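Local coordinates for protein motility-associated killing factor MakB (Vibrio cholerae serotype O1, PDB 6W1W) that is one component of a three-part cytotoxin that structurally resembles alpha-pore-forming toxins and probably acts together with its partner proteins on target membranes, at residues A164-S169 against L239-Q244. Sequence-based numbering, arbitrary orientation.
Sequences ATEIGS and LDKLTQ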
loop_
_atom_site.group_PDB
_atom_site.type_symbol
_atom_site.label_atom_id
_atom_site.label_comp_id
_atom_site.label_asym_id
_atom_site.label_seq_id
_atom_site.Cartn_x
_atom_site.Cartn_y
_atom_site.Cartn_z
ATOM N N ALA A 164 -21.794 13.329 -3.806
ATOM C CA ALA A 164 -20.841 12.428 -3.164
ATOM C C ALA A 164 -20.617 11.166 -3.990
ATOM O O ALA A 164 -19.505 10.622 -4.000
ATOM C CB ALA A 164 -21.313 12.069 -1.754
ATOM N N THR A 165 -21.652 10.696 -4.694
ATOM C CA THR A 165 -21.511 9.508 -5.532
ATOM C C THR A 165 -20.692 9.797 -6.783
ATOM O O THR A 165 -19.975 8.915 -7.273
ATOM C CB THR A 165 -22.888 8.964 -5.926
ATOM O OG1 THR A 165 -23.739 8.918 -4.773
ATOM C CG2 THR A 165 -22.770 7.567 -6.518
ATOM N N GLU A 166 -20.782 11.022 -7.304
ATOM C CA GLU A 166 -20.029 11.379 -8.501
ATOM C C GLU A 166 -18.550 11.547 -8.191
ATOM O O GLU A 166 -17.691 11.107 -8.967
ATOM C CB GLU A 166 -20.596 12.662 -9.114
ATOM C CG GLU A 166 -20.424 12.754 -10.613
ATOM C CD GLU A 166 -20.757 11.444 -11.300
ATOM O OE1 GLU A 166 -19.929 10.968 -12.105
ATOM O OE2 GLU A 166 -21.835 10.877 -11.020
ATOM N N ILE A 167 -18.238 12.189 -7.064
ATOM C CA ILE A 167 -16.852 12.325 -6.630
ATOM C C ILE A 167 -16.233 10.950 -6.413
ATOM O O ILE A 167 -15.059 10.718 -6.732
ATOM C CB ILE A 167 -16.787 13.195 -5.361
ATOM C CG1 ILE A 167 -17.192 14.634 -5.687
ATOM C CG2 ILE A 167 -15.403 13.150 -4.744
ATOM C CD1 ILE A 167 -17.499 15.480 -4.464
ATOM N N GLY A 168 -17.021 10.011 -5.884
ATOM C CA GLY A 168 -16.539 8.650 -5.730
ATOM C C GLY A 168 -16.447 7.901 -7.039
ATOM O O GLY A 168 -15.593 7.022 -7.197
ATOM N N SER A 169 -17.322 8.222 -7.991
ATOM C CA SER A 169 -17.202 7.631 -9.320
ATOM C C SER A 169 -16.010 8.216 -10.070
ATOM O O SER A 169 -15.244 7.481 -10.705
ATOM C CB SER A 169 -18.496 7.840 -10.104
ATOM O OG SER A 169 -18.571 6.965 -11.215
ATOM N N LEU A 239 -16.249 14.072 -14.693
ATOM C CA LEU A 239 -15.927 15.477 -14.461
ATOM C C LEU A 239 -17.066 16.394 -14.890
ATOM O O LEU A 239 -17.402 17.350 -14.184
ATOM C CB LEU A 239 -14.643 15.848 -15.203
ATOM C CG LEU A 239 -13.320 15.666 -14.457
ATOM C CD1 LEU A 239 -12.154 15.562 -15.435
ATOM C CD2 LEU A 239 -13.106 16.818 -13.489
ATOM N N ASP A 240 -17.666 16.129 -16.054
ATOM C CA ASP A 240 -18.730 17.001 -16.542
ATOM C C ASP A 240 -20.014 16.800 -15.752
ATOM O O ASP A 240 -20.725 17.767 -15.459
ATOM C CB ASP A 240 -18.974 16.759 -18.034
ATOM C CG ASP A 240 -17.974 17.484 -18.919
ATOM O OD1 ASP A 240 -17.087 18.179 -18.381
ATOM O OD2 ASP A 240 -18.081 17.359 -20.157
ATOM N N LYS A 241 -20.327 15.551 -15.397
ATOM C CA LYS A 241 -21.520 15.276 -14.603
ATOM C C LYS A 241 -21.455 15.984 -13.254
ATOM O O LYS A 241 -22.475 16.467 -12.745
ATOM C CB LYS A 241 -21.672 13.765 -14.420
ATOM C CG LYS A 241 -23.054 13.296 -14.002
ATOM C CD LYS A 241 -23.061 11.785 -13.811
ATOM C CE LYS A 241 -24.427 11.174 -14.087
ATOM N NZ LYS A 241 -24.760 11.147 -15.550
ATOM N N LEU A 242 -20.255 16.071 -12.670
ATOM C CA LEU A 242 -20.095 16.704 -11.366
ATOM C C LEU A 242 -20.378 18.200 -11.439
ATOM O O LEU A 242 -21.100 18.744 -10.596
ATOM C CB LEU A 242 -18.688 16.440 -10.830
ATOM C CG LEU A 242 -18.389 16.938 -9.415
ATOM C CD1 LEU A 242 -19.402 16.390 -8.423
ATOM C CD2 LEU A 242 -16.974 16.567 -8.989
ATOM N N THR A 243 -19.817 18.882 -12.445
ATOM C CA THR A 243 -20.070 20.309 -12.629
ATOM C C THR A 243 -21.563 20.617 -12.625
ATOM O O THR A 243 -22.003 21.617 -12.044
ATOM C CB THR A 243 -19.438 20.784 -13.941
ATOM O OG1 THR A 243 -18.011 20.684 -13.858
ATOM C CG2 THR A 243 -19.829 22.228 -14.245
ATOM N N GLN A 244 -22.356 19.758 -13.266
ATOM C CA GLN A 244 -23.799 19.960 -13.301
ATOM C C GLN A 244 -24.414 19.778 -11.922
ATOM O O GLN A 244 -25.299 20.544 -11.522
ATOM C CB GLN A 244 -24.437 18.991 -14.298
ATOM C CG GLN A 244 -25.325 19.650 -15.338
ATOM C CD GLN A 244 -24.579 20.681 -16.158
ATOM O OE1 GLN A 244 -25.114 21.744 -16.469
ATOM N NE2 GLN A 244 -23.335 20.371 -16.515
#
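I167 and L242 supply the apolar half of this meeting between two nearly antiparallel helices; the axes of the two segments come within 9.4 Å, their N-to-C directions 162° apart. The touching branch of the isoleucine is CG1, which lies against both methyls of the leucine: I167 CG1 is 3.8 Å from L242 CD2 and about as far from L242 CD1. L242 CG stands anti to the backbone N (chi1 -175°), and this carries the fork of the side chain out into the interface, where the two side chains pass at a slant. The CD1 branch also reaches the foot of the glutamate, with L242 CD1 4.0 Å from E166 CB.

E166 lies between the two backbones. Its CB points at the opposite helix, and E166 CG sits 3.9 Å from L242 N, a contact of aliphatic carbon with main chain. A bend at chi2 (44°) then turns the carboxylate aside, across the lysine at about a right angle, to lie beside the K241 methylenes around CD. K241 NZ stays 5.4 Å from E166 OE2, and no salt bridge forms. The lysine chain leads outward to the exposed surface, and its positive charge may still moderate the buried carboxylate at a distance. That may matter, because D238 brings another carboxylate close to E166. No hydrogen bond joins the two segments; what holds them together is van der Waals contact, part of it side chain on main chain.

The contact joins helices 157-176 and 233-245, from before and after the antiparallel strands 193-203 and 209-220, neighbours in the four-stranded sheet. Helix 251-270 packs on the same cluster, its I258 and A261 touching I167, while L242 also meets I163 and L239 reaches L170 as well as T347 and N350 in the loop joining strands 338-346 and 351-354.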